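Local coordinates for beta-fructofuranosidase, insoluble isoenzyme CWINV1 (Arabidopsis thaliana, PDB 2OXB), which hydrolyses sucrose and 1-kestose, and less readily neokestose and levan, by releasing terminal beta-fructofuranoside residues as a secreted cell-wall invertase, at residues H239-I244 and A266-Y271; G324-Q329 and K490-I495; W16-N21 and A41-I46; F10-N15 and L32-N37. The protein carries 1 engineered substitution. All blocks are in the same frame, centred on the assembly; numbering follows the deposited sequence.

Contact 1: residues H239-I244 and A266-Y271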
# COMPACT_ATOMS: atom_id res chain seq x y z
N HIS A 239 -3.02 -2.73 -9.85
CA HIS A 239 -1.83 -2.87 -9.00
C HIS A 239 -1.22 -1.48 -8.86
O HIS A 239 -1.73 -0.52 -9.41
CB HIS A 239 -0.81 -3.83 -9.61
CG HIS A 239 -1.35 -5.21 -9.87
ND1 HIS A 239 -0.85 -6.03 -10.86
CD2 HIS A 239 -2.36 -5.89 -9.29
CE1 HIS A 239 -1.54 -7.15 -10.88
NE2 HIS A 239 -2.47 -7.10 -9.94
N ASP A 240 -0.12 -1.39 -8.11
CA ASP A 240 0.59 -0.14 -7.88
C ASP A 240 2.07 -0.31 -8.25
O ASP A 240 2.76 -1.20 -7.71
CB ASP A 240 0.47 0.26 -6.42
CG ASP A 240 -0.79 1.03 -6.15
OD1 ASP A 240 -1.24 1.06 -4.98
OD2 ASP A 240 -1.32 1.64 -7.11
N TYR A 241 2.56 0.53 -9.16
CA TYR A 241 3.96 0.48 -9.62
C TYR A 241 4.70 1.78 -9.35
O TYR A 241 4.15 2.86 -9.51
CB TYR A 241 4.00 0.18 -11.13
CG TYR A 241 3.32 -1.12 -11.50
CD1 TYR A 241 1.93 -1.21 -11.56
CD2 TYR A 241 4.06 -2.28 -11.74
CE1 TYR A 241 1.30 -2.42 -11.85
CE2 TYR A 241 3.44 -3.49 -12.03
CZ TYR A 241 2.06 -3.55 -12.08
OH TYR A 241 1.42 -4.76 -12.32
N TYR A 242 5.94 1.70 -8.90
CA TYR A 242 6.68 2.93 -8.67
C TYR A 242 7.95 2.77 -9.46
O TYR A 242 8.16 1.77 -10.16
CB TYR A 242 7.00 3.18 -7.18
CG TYR A 242 7.80 2.09 -6.51
CD1 TYR A 242 9.20 2.14 -6.45
CD2 TYR A 242 7.17 0.98 -5.98
CE1 TYR A 242 9.93 1.09 -5.88
CE2 TYR A 242 7.88 -0.08 -5.42
CZ TYR A 242 9.25 -0.03 -5.37
OH TYR A 242 9.93 -1.10 -4.82
N THR A 243 8.80 3.77 -9.36
CA THR A 243 10.05 3.74 -10.08
C THR A 243 10.85 4.85 -9.48
O THR A 243 10.31 5.88 -9.06
CB THR A 243 9.83 4.00 -11.57
OG1 THR A 243 10.89 4.82 -12.07
CG2 THR A 243 8.49 4.69 -11.80
N ILE A 244 12.16 4.61 -9.44
CA ILE A 244 13.11 5.54 -8.87
C ILE A 244 13.99 6.15 -9.99
O ILE A 244 14.27 5.49 -10.98
CB ILE A 244 13.99 4.80 -7.85
CG1 ILE A 244 13.08 3.95 -6.94
CG2 ILE A 244 14.79 5.79 -7.04
CD1 ILE A 244 13.80 2.84 -6.15
N ALA A 266 8.46 -2.78 -13.57
CA ALA A 266 8.23 -1.88 -12.45
C ALA A 266 7.83 -2.63 -11.18
O ALA A 266 6.92 -3.46 -11.18
CB ALA A 266 7.16 -0.85 -12.80
N PRO A 267 8.51 -2.32 -10.06
CA PRO A 267 8.25 -2.96 -8.77
C PRO A 267 6.95 -2.45 -8.17
O PRO A 267 6.56 -1.30 -8.40
CB PRO A 267 9.46 -2.57 -7.95
CG PRO A 267 9.69 -1.16 -8.42
CD PRO A 267 9.56 -1.29 -9.92
N ARG A 268 6.29 -3.31 -7.40
CA ARG A 268 5.02 -2.96 -6.76
C ARG A 268 5.24 -2.60 -5.29
O ARG A 268 6.18 -3.08 -4.66
CB ARG A 268 4.03 -4.15 -6.82
CG ARG A 268 3.67 -4.67 -8.21
CD ARG A 268 2.53 -5.70 -8.13
NE ARG A 268 2.34 -6.46 -9.37
CZ ARG A 268 1.36 -7.35 -9.58
NH1 ARG A 268 0.46 -7.59 -8.64
NH2 ARG A 268 1.29 -8.00 -10.74
N TYR A 269 4.39 -1.73 -4.74
CA TYR A 269 4.57 -1.45 -3.33
C TYR A 269 4.23 -2.78 -2.65
O TYR A 269 4.96 -3.28 -1.79
CB TYR A 269 3.61 -0.36 -2.83
CG TYR A 269 4.08 1.08 -2.98
CD1 TYR A 269 5.42 1.44 -2.74
CD2 TYR A 269 3.17 2.10 -3.26
CE1 TYR A 269 5.82 2.80 -2.79
CE2 TYR A 269 3.55 3.44 -3.31
CZ TYR A 269 4.87 3.79 -3.07
OH TYR A 269 5.23 5.11 -3.15
N ASP A 270 3.13 -3.37 -3.11
CA ASP A 270 2.62 -4.61 -2.56
C ASP A 270 2.27 -5.60 -3.68
O ASP A 270 1.51 -5.27 -4.60
CB ASP A 270 1.39 -4.26 -1.73
CG ASP A 270 1.03 -5.32 -0.74
OD1 ASP A 270 0.51 -6.37 -1.16
OD2 ASP A 270 1.27 -5.09 0.47
N TYR A 271 2.80 -6.82 -3.58
CA TYR A 271 2.54 -7.84 -4.59
C TYR A 271 1.34 -8.71 -4.30
O TYR A 271 1.37 -9.92 -4.49
CB TYR A 271 3.79 -8.70 -4.77
CG TYR A 271 4.95 -7.91 -5.33
CD1 TYR A 271 5.27 -7.97 -6.69
CD2 TYR A 271 5.70 -7.07 -4.50
CE1 TYR A 271 6.31 -7.21 -7.22
CE2 TYR A 271 6.74 -6.31 -5.02
CZ TYR A 271 7.04 -6.39 -6.38
OH TYR A 271 8.08 -5.64 -6.87

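Contact 2: residues G324-Q329 and K490-I495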
# COMPACT_ATOMS: atom_id res chain seq x y z
N GLY A 324 19.82 0.98 -3.59
CA GLY A 324 19.35 2.10 -4.39
C GLY A 324 18.33 1.85 -5.49
O GLY A 324 17.96 2.78 -6.17
N LYS A 325 17.88 0.61 -5.65
CA LYS A 325 16.90 0.32 -6.69
C LYS A 325 15.65 -0.40 -6.19
O LYS A 325 15.08 -1.20 -6.91
CB LYS A 325 17.53 -0.51 -7.80
CG LYS A 325 18.14 -1.81 -7.31
CD LYS A 325 19.64 -1.70 -7.09
CE LYS A 325 20.26 -3.08 -7.01
NZ LYS A 325 21.74 -3.06 -7.09
N GLN A 326 15.21 -0.11 -4.95
CA GLN A 326 14.01 -0.74 -4.37
C GLN A 326 13.61 -0.04 -3.06
O GLN A 326 14.46 0.28 -2.22
CB GLN A 326 14.27 -2.25 -4.12
CG GLN A 326 13.34 -2.97 -3.11
CD GLN A 326 13.72 -4.45 -2.88
OE1 GLN A 326 13.22 -5.11 -1.97
NE2 GLN A 326 14.61 -4.97 -3.73
N LEU A 327 12.32 0.22 -2.90
CA LEU A 327 11.82 0.88 -1.70
C LEU A 327 11.62 -0.10 -0.55
O LEU A 327 11.18 -1.23 -0.75
CB LEU A 327 10.50 1.62 -1.98
CG LEU A 327 10.55 2.92 -2.80
CD1 LEU A 327 9.19 3.59 -2.79
CD2 LEU A 327 11.58 3.87 -2.19
N ILE A 328 11.96 0.34 0.66
CA ILE A 328 11.79 -0.52 1.80
C ILE A 328 10.63 -0.03 2.62
O ILE A 328 10.59 1.13 3.02
CB ILE A 328 13.02 -0.58 2.69
CG1 ILE A 328 14.22 -1.01 1.87
CG2 ILE A 328 12.76 -1.57 3.84
CD1 ILE A 328 15.48 -1.18 2.67
N GLN A 329 9.69 -0.92 2.85
CA GLN A 329 8.52 -0.59 3.61
C GLN A 329 8.43 -1.41 4.88
O GLN A 329 8.79 -2.60 4.89
CB GLN A 329 7.27 -0.91 2.83
CG GLN A 329 7.17 -0.34 1.47
CD GLN A 329 5.98 -0.94 0.79
OE1 GLN A 329 4.85 -0.83 1.29
NE2 GLN A 329 6.20 -1.60 -0.34
N LYS A 490 12.43 -7.68 6.31
CA LYS A 490 12.24 -6.34 6.86
C LYS A 490 11.49 -5.43 5.88
O LYS A 490 11.93 -4.30 5.60
CB LYS A 490 13.60 -5.70 7.18
CG LYS A 490 14.41 -6.37 8.27
CD LYS A 490 15.05 -7.68 7.82
CE LYS A 490 15.93 -8.27 8.92
NZ LYS A 490 16.51 -9.60 8.56
N GLY A 491 10.36 -5.91 5.37
CA GLY A 491 9.59 -5.10 4.45
C GLY A 491 10.00 -5.24 2.99
O GLY A 491 9.19 -5.00 2.11
N ARG A 492 11.25 -5.60 2.73
CA ARG A 492 11.69 -5.76 1.35
C ARG A 492 10.64 -6.46 0.48
O ARG A 492 10.63 -6.31 -0.74
CB ARG A 492 13.00 -6.53 1.29
CG ARG A 492 14.21 -5.73 1.75
CD ARG A 492 15.41 -6.64 1.89
NE ARG A 492 16.65 -5.89 2.07
CZ ARG A 492 16.90 -5.08 3.08
NH1 ARG A 492 15.99 -4.90 4.03
NH2 ARG A 492 18.06 -4.45 3.15
N ALA A 493 9.76 -7.25 1.10
CA ALA A 493 8.71 -7.94 0.37
C ALA A 493 7.36 -7.79 1.08
O ALA A 493 7.17 -8.27 2.20
CB ALA A 493 9.05 -9.40 0.20
N CYS A 494 6.42 -7.12 0.41
CA CYS A 494 5.11 -6.89 1.00
C CYS A 494 3.95 -7.49 0.21
O CYS A 494 3.47 -6.89 -0.76
CB CYS A 494 4.93 -5.39 1.16
SG CYS A 494 6.40 -4.57 1.83
N ILE A 495 3.49 -8.66 0.64
CA ILE A 495 2.36 -9.37 0.02
C ILE A 495 1.16 -9.44 0.98
O ILE A 495 1.15 -10.22 1.94
CB ILE A 495 2.72 -10.82 -0.37
CG1 ILE A 495 3.88 -10.84 -1.36
CG2 ILE A 495 1.50 -11.51 -0.97
CD1 ILE A 495 4.33 -12.24 -1.73

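Contact 3: residues W16-N21 and A41-I46. With FRU (beta-D-fructofuranose), chain B.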
# COMPACT_ATOMS: atom_id res chain seq x y z
N TRP A 16 -19.40 0.97 2.09
CA TRP A 16 -18.25 1.03 1.16
C TRP A 16 -17.20 2.09 1.45
O TRP A 16 -17.50 3.17 1.96
CB TRP A 16 -18.75 1.19 -0.31
CG TRP A 16 -17.64 1.38 -1.40
CD1 TRP A 16 -16.95 2.53 -1.69
CD2 TRP A 16 -17.03 0.35 -2.22
NE1 TRP A 16 -15.96 2.29 -2.61
CE2 TRP A 16 -15.99 0.96 -2.96
CE3 TRP A 16 -17.27 -1.02 -2.41
CZ2 TRP A 16 -15.18 0.25 -3.85
CZ3 TRP A 16 -16.46 -1.73 -3.29
CH2 TRP A 16 -15.43 -1.09 -4.00
N MET A 17 -15.96 1.75 1.12
CA MET A 17 -14.80 2.62 1.29
C MET A 17 -13.83 2.44 0.12
O MET A 17 -13.67 1.33 -0.39
CB MET A 17 -14.06 2.31 2.60
CG MET A 17 -12.72 3.06 2.68
SD MET A 17 -12.05 3.23 4.32
CE MET A 17 -11.00 1.78 4.43
N ASN A 18 -13.18 3.51 -0.30
CA ASN A 18 -12.26 3.42 -1.44
C ASN A 18 -10.90 4.06 -1.19
O ASN A 18 -10.24 3.80 -0.18
CB ASN A 18 -12.94 4.03 -2.67
CG ASN A 18 -12.26 3.65 -3.98
OD1 ASN A 18 -12.76 3.96 -5.06
ND2 ASN A 18 -11.12 2.98 -3.89
N ASP A 19 -10.48 4.90 -2.13
CA ASP A 19 -9.21 5.61 -2.09
C ASP A 19 -8.95 6.40 -0.80
O ASP A 19 -9.87 6.87 -0.13
CB ASP A 19 -9.11 6.59 -3.27
CG ASP A 19 -8.82 5.91 -4.59
OD1 ASP A 19 -9.36 4.81 -4.83
OD2 ASP A 19 -8.07 6.50 -5.39
N PRO A 20 -7.66 6.53 -0.43
CA PRO A 20 -7.18 7.26 0.75
C PRO A 20 -6.97 8.68 0.21
O PRO A 20 -6.29 8.87 -0.81
CB PRO A 20 -5.85 6.59 1.08
CG PRO A 20 -5.90 5.26 0.33
CD PRO A 20 -6.60 5.63 -0.93
N ASN A 21 -7.54 9.68 0.88
CA ASN A 21 -7.40 11.06 0.41
C ASN A 21 -6.77 12.02 1.42
O ASN A 21 -6.97 11.91 2.63
CB ASN A 21 -8.78 11.59 -0.02
CG ASN A 21 -9.42 10.76 -1.13
OD1 ASN A 21 -10.64 10.74 -1.28
ND2 ASN A 21 -8.60 10.09 -1.93
N ALA A 41 -22.87 -0.40 0.58
CA ALA A 41 -21.58 -1.05 0.63
C ALA A 41 -20.94 -1.20 -0.76
O ALA A 41 -19.88 -1.81 -0.91
CB ALA A 41 -21.71 -2.42 1.33
N VAL A 42 -21.59 -0.63 -1.77
CA VAL A 42 -21.08 -0.65 -3.14
C VAL A 42 -20.72 0.78 -3.55
O VAL A 42 -21.44 1.72 -3.20
CB VAL A 42 -22.12 -1.25 -4.14
CG1 VAL A 42 -22.26 -2.75 -3.90
CG2 VAL A 42 -23.49 -0.56 -3.95
N TRP A 43 -19.62 0.95 -4.28
CA TRP A 43 -19.16 2.28 -4.71
C TRP A 43 -20.34 3.17 -5.09
O TRP A 43 -21.16 2.79 -5.92
CB TRP A 43 -18.21 2.16 -5.92
CG TRP A 43 -17.44 3.42 -6.25
CD1 TRP A 43 -16.27 3.85 -5.68
CD2 TRP A 43 -17.79 4.42 -7.23
NE1 TRP A 43 -15.88 5.05 -6.23
CE2 TRP A 43 -16.79 5.42 -7.18
CE3 TRP A 43 -18.85 4.55 -8.13
CZ2 TRP A 43 -16.83 6.55 -8.01
CZ3 TRP A 43 -18.89 5.68 -8.95
CH2 TRP A 43 -17.88 6.66 -8.89
N GLY A 44 -20.43 4.34 -4.48
CA GLY A 44 -21.54 5.21 -4.81
C GLY A 44 -21.59 6.39 -3.88
O GLY A 44 -21.13 6.31 -2.74
N ASN A 45 -22.15 7.50 -4.37
CA ASN A 45 -22.27 8.73 -3.60
C ASN A 45 -20.98 8.99 -2.85
O ASN A 45 -21.00 9.46 -1.71
CB ASN A 45 -23.42 8.62 -2.63
CG ASN A 45 -24.63 7.98 -3.26
OD1 ASN A 45 -25.27 8.56 -4.15
ND2 ASN A 45 -24.94 6.77 -2.82
N ILE A 46 -19.85 8.70 -3.48
CA ILE A 46 -18.56 8.90 -2.86
C ILE A 46 -18.37 10.31 -2.31
O ILE A 46 -18.65 11.31 -2.99
CB ILE A 46 -17.41 8.57 -3.84
CG1 ILE A 46 -17.36 7.06 -4.07
CG2 ILE A 46 -16.08 9.04 -3.28
CD1 ILE A 46 -17.17 6.25 -2.79
C1 FRU B . -9.24 4.32 -7.81
C2 FRU B . -10.30 5.24 -8.45
C3 FRU B . -9.73 6.64 -8.71
C4 FRU B . -10.91 7.55 -8.54
C5 FRU B . -11.72 6.79 -7.49
C6 FRU B . -13.21 6.78 -7.75
O1 FRU B . -8.17 4.07 -8.70
O2 FRU B . -10.98 4.77 -9.67
O3 FRU B . -9.16 6.80 -10.01
O4 FRU B . -10.54 8.85 -8.08
O5 FRU B . -11.29 5.44 -7.48
O6 FRU B . -13.72 8.08 -7.52

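Contact 4: residues F10-N15 and L32-N37. With FRU (beta-D-fructofuranose), chain B.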
# COMPACT_ATOMS: atom_id res chain seq x y z
N PHE A 10 -8.27 -0.20 10.23
CA PHE A 10 -9.13 0.95 10.04
C PHE A 10 -10.12 0.71 8.93
O PHE A 10 -9.80 0.14 7.89
CB PHE A 10 -8.36 2.23 9.74
CG PHE A 10 -9.26 3.40 9.43
CD1 PHE A 10 -10.14 3.89 10.39
CD2 PHE A 10 -9.30 3.94 8.14
CE1 PHE A 10 -11.06 4.91 10.07
CE2 PHE A 10 -10.21 4.96 7.81
CZ PHE A 10 -11.09 5.44 8.77
N GLN A 11 -11.34 1.18 9.17
CA GLN A 11 -12.41 1.02 8.22
C GLN A 11 -13.63 1.75 8.74
O GLN A 11 -13.69 2.11 9.92
CB GLN A 11 -12.74 -0.47 8.08
CG GLN A 11 -13.08 -1.14 9.40
CD GLN A 11 -13.20 -2.63 9.25
OE1 GLN A 11 -14.13 -3.12 8.61
NE2 GLN A 11 -12.25 -3.36 9.82
N PRO A 12 -14.60 2.00 7.85
CA PRO A 12 -15.81 2.69 8.29
C PRO A 12 -16.60 1.70 9.13
O PRO A 12 -16.48 0.49 8.94
CB PRO A 12 -16.52 3.02 6.99
CG PRO A 12 -15.40 3.09 5.99
CD PRO A 12 -14.56 1.92 6.39
N PRO A 13 -17.41 2.21 10.07
CA PRO A 13 -18.22 1.32 10.91
C PRO A 13 -19.35 0.70 10.09
O PRO A 13 -20.06 -0.18 10.56
CB PRO A 13 -18.74 2.25 11.99
CG PRO A 13 -18.85 3.56 11.26
CD PRO A 13 -17.56 3.61 10.50
N LYS A 14 -19.49 1.17 8.86
CA LYS A 14 -20.54 0.70 7.97
C LYS A 14 -20.34 1.22 6.55
O LYS A 14 -19.85 2.33 6.36
CB LYS A 14 -21.90 1.17 8.50
CG LYS A 14 -23.09 0.74 7.65
CD LYS A 14 -24.40 1.43 8.06
CE LYS A 14 -24.35 2.95 7.87
NZ LYS A 14 -25.68 3.62 8.04
N ASN A 15 -20.73 0.41 5.56
CA ASN A 15 -20.66 0.77 4.14
C ASN A 15 -19.31 0.83 3.42
O ASN A 15 -18.24 0.78 4.05
CB ASN A 15 -21.41 2.08 3.91
CG ASN A 15 -22.87 1.97 4.24
OD1 ASN A 15 -23.54 1.03 3.83
ND2 ASN A 15 -23.39 2.95 4.99
N LEU A 32 -6.95 11.99 7.92
CA LEU A 32 -7.22 10.98 6.91
C LEU A 32 -8.63 11.20 6.40
O LEU A 32 -9.59 11.28 7.18
CB LEU A 32 -7.15 9.54 7.45
CG LEU A 32 -7.67 8.47 6.45
CD1 LEU A 32 -6.67 8.25 5.35
CD2 LEU A 32 -7.92 7.14 7.14
N PHE A 33 -8.73 11.34 5.09
CA PHE A 33 -10.02 11.50 4.47
C PHE A 33 -10.07 10.23 3.63
O PHE A 33 -9.22 9.36 3.81
CB PHE A 33 -10.04 12.76 3.59
CG PHE A 33 -9.69 14.03 4.33
CD1 PHE A 33 -10.63 14.68 5.11
CD2 PHE A 33 -8.42 14.58 4.24
CE1 PHE A 33 -10.31 15.86 5.79
CE2 PHE A 33 -8.09 15.76 4.92
CZ PHE A 33 -9.04 16.39 5.68
N TYR A 34 -11.05 10.12 2.74
CA TYR A 34 -11.17 8.95 1.89
C TYR A 34 -12.50 8.87 1.17
O TYR A 34 -13.47 9.54 1.53
CB TYR A 34 -10.96 7.65 2.68
CG TYR A 34 -11.87 7.48 3.86
CD1 TYR A 34 -11.62 8.11 5.08
CD2 TYR A 34 -12.98 6.66 3.78
CE1 TYR A 34 -12.45 7.91 6.18
CE2 TYR A 34 -13.82 6.46 4.87
CZ TYR A 34 -13.55 7.08 6.06
OH TYR A 34 -14.42 6.86 7.10
N GLN A 35 -12.52 8.04 0.14
CA GLN A 35 -13.70 7.83 -0.66
C GLN A 35 -14.64 6.91 0.15
O GLN A 35 -14.28 5.77 0.46
CB GLN A 35 -13.29 7.18 -1.99
CG GLN A 35 -12.24 7.96 -2.77
CD GLN A 35 -12.83 8.99 -3.72
OE1 GLN A 35 -13.34 8.65 -4.78
NE2 GLN A 35 -12.76 10.25 -3.33
N TRP A 36 -15.82 7.42 0.49
CA TRP A 36 -16.80 6.67 1.29
C TRP A 36 -18.25 6.83 0.83
O TRP A 36 -18.69 7.92 0.45
CB TRP A 36 -16.65 7.07 2.77
CG TRP A 36 -17.70 6.55 3.72
CD1 TRP A 36 -17.85 5.26 4.16
CD2 TRP A 36 -18.77 7.30 4.32
NE1 TRP A 36 -18.95 5.16 4.99
CE2 TRP A 36 -19.53 6.40 5.10
CE3 TRP A 36 -19.15 8.64 4.26
CZ2 TRP A 36 -20.65 6.80 5.82
CZ3 TRP A 36 -20.27 9.05 4.98
CH2 TRP A 36 -21.01 8.13 5.75
N ASN A 37 -19.00 5.73 0.83
CA ASN A 37 -20.40 5.76 0.44
C ASN A 37 -21.29 5.71 1.66
O ASN A 37 -21.40 4.67 2.33
CB ASN A 37 -20.76 4.60 -0.48
CG ASN A 37 -22.27 4.48 -0.67
OD1 ASN A 37 -23.00 5.45 -0.47
ND2 ASN A 37 -22.73 3.30 -1.06
C1 FRU B . -9.24 4.32 -7.81
C2 FRU B . -10.30 5.24 -8.45
C3 FRU B . -9.73 6.64 -8.71
C4 FRU B . -10.91 7.55 -8.54
C5 FRU B . -11.72 6.79 -7.49
C6 FRU B . -13.21 6.78 -7.75
O1 FRU B . -8.17 4.07 -8.70
O2 FRU B . -10.98 4.77 -9.67
O3 FRU B . -9.16 6.80 -10.01
O4 FRU B . -10.54 8.85 -8.08
O5 FRU B . -11.29 5.44 -7.48
O6 FRU B . -13.72 8.08 -7.52

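Contact 1: residues H239-I244 and A266-Y271
The carbonyl O of Pro267 is approached by two successive residues of a strand: Tyr242 N donates a hydrogen bond to Pro267 O at 3.1 Å, while Tyr241 offers a weaker CA-H contact to the same oxygen. Asp240 O, nearby, takes a CA-H contact from Arg268 and a weak hydrogen bond from Tyr269 N at 3.4 Å. The pair illustrates how a loop without regular structure can cross a strand: it is held at a few backbone points, Pro267 O and more weakly Asp240 O, without a continuous sheet. Side chains fill in around the backbone. Tyr242 has CG lodged between its backbone N and carbonyl carbon (chi1 59°), which carries the ring over the loop so that Pro267 CG sits 3.5 Å from the ring centroid, over one face. Arg268 O meets the same ring at its edge, and the ring of Tyr269 lies nearly parallel but slid well aside, centroids 5.2 Å apart. Ala266 CB packs against Tyr241 CD2 at 3.6 Å. Beyond Tyr241, the extended Arg268 lays its guanidinium flat on His239, although some of their atoms are modelled too close and the exact spacing is doubtful. Within the loop, Arg268 N donates to Tyr271 OH. Asp240 turns its carboxylate elsewhere, to Ser277. Strand 240-248 lies between strands 226-234 and 253-256 of its antiparallel sheet; the loop that crosses it leads on toward strand 278-282 and reaches strand 493-498 through Asp270 and Tyr271.

Contact 2: residues G324-Q329 and K490-I495
Gly491 has backbone angles (phi 87°, psi -25°) that would by themselves jam a CB against the carbonyl O of Lys490, and it sits where the carbonyl O of Gln329 comes close by, though the exact spacing there is doubtful in the model. The two CA atoms, of Gln329 and Gly491, are 4.7 Å apart, yet no clear hydrogen bond joins the segments. Much of the contact rests on side-chain packing. Ile328 extends its longer branch (chi2 -176°) alongside Arg492, so that its end methyl lies over one face of the guanidinium, CD1 of Ile328 being 4.0 Å from NH1 of Arg492. Its CG2 branch instead touches Lys490 O at 3.4 Å. Arg492 NH1 is hydrogen-bonded to Gly489 O, and a long, weak ion pair links NH2 to Asp321. A serine in place of Arg492 would probably leave Gly489 O without this donor and the Ile328 methyl without its flat cover. Deeper in, Cys494 SG packs 3.7 Å from Gln329 NE2, whose hydrogen bond goes to Tyr269 O. Arg492 and Ala493 both face Gly488, forming a classic beta bulge at the start of strand 493-498. Here an outermost strand of a propeller blade meets an outermost strand of the C-terminal sandwich, the two-domain build of glycosyl hydrolase family 32.

Contact 3: residues W16-N21 and A41-I46
The family 32 signature strand, in which Trp16 to Asp19 belong to the substrate site and Asp19 is the active-site residue, is met by the loop carrying Trp43, and the meeting turns on two indoles. Trp16 has CG anti to its own N (chi1 176°), which presents the flat of its ring to the loop backbone. Trp43 CA stands 3.6 Å from the centroid of the five-membered ring of Trp16, almost on its normal, and Trp43 N lies over the same face. The side chain of Trp43 continues from there with its edge toward that face, an offset edge-to-face pair with planes at 86°; Trp43 CD1 is 3.5 Å from Trp16 NE1. Ala41 O borders the Trp16 ring in its plane, and Ile46 CD1 touches Trp16 CD1 at 3.9 Å while Ile46 CG1 covers part of a face of Trp43. With an alanine at Trp16, the backbone at Trp43 is likely to lose the flat surface beneath it, leaving a gap and that indole freer to turn. Further along, Asn18 OD1 lies 3.5 Å from Trp43 NE1 and 3.2 Å from O5 of the fructose, with its amide steeply inclined to the indole. The edge of Trp43 also faces the sugar, CZ2 being 3.5 Å from its O6. With no hydrogen bond between the segments, aromatic faces and edges make up much of the contact; the geometry is consistent with Trp16 helping to position Trp43, whose edge borders the fructose together with Asn18, while hydrogen bonds to the sugar come from Ser79, Gln35, Asp145 and the engineered Gln199.

Contact 4: residues F10-N15 and L32-N37
Phe10 and Pro12 form two bumps on the incoming chain, and the side chains of Leu32, Tyr34 and Trp36 supply the hollows. Phe10 turns the edge of its ring to a face of Tyr34, planes at 85° and centroids 5.6 Å apart, with CZ of Phe10 reaching CE1 of Tyr34 at 3.8 Å. Next to Tyr34, the CD2 methyl of Leu32 packs against CD2 and CE2 of the same Phe10 ring. Then comes Pro12: its CG drops into the dip between two aromatic residues, 3.9 Å from Tyr34 CE2 and 3.7 Å from Trp36 CD1. The Tyr34 ring thus offers one side to both bumps, Phe10 over its face and Pro12 CG obliquely near CE2; with CG between backbone N and carbonyl carbon (chi1 56°), the ring is held out toward the loop. Polar matching occurs at one end, where Trp36 NE1 donates a hydrogen bond to Lys14 O at 3.3 Å. That bond is nearly straight (175°) and the oxygen lies in the indole plane, so it fixes the ring edge beside Pro12. Asn15 CB then closes in on Asn37 O. The alternation of the strand separates two tasks: Leu32 and Tyr34 turn toward the loop, whereas Gln35 serves the substrate site, its OE1 accepting a hydrogen bond from fructose O6 at 2.8 Å. Strand 29-36 runs between strands 15-26 and 47-53, so the arrangement is that of an N-terminal segment packed on a blade of the family 32 beta-propeller, with Gln35 of the same strand reaching the sugar.

Contacts 3 and 4 interlock: their segments alternate along the chain, their centres are 7 Å apart, and neighbouring strands 15-26 and 29-36 join them through a probable hydrogen bond from Asn18 N to Gln35 O (2.6 Å). Both reach the fructose. Contacts 1 and 2 form a second pair, centres 10 Å apart, linked by a probable bond between Tyr271 N and Cys494 O (2.9 Å), so the loop of contact 1 joins the domain boundary of contact 2. The pairs do not touch; contacts 1 and 3 have nearest atoms about 8 Å apart. Contact 1 still approaches the site, the Asp240 side chain lying about 7 Å from the fructose, whereas contact 2 lies away from it.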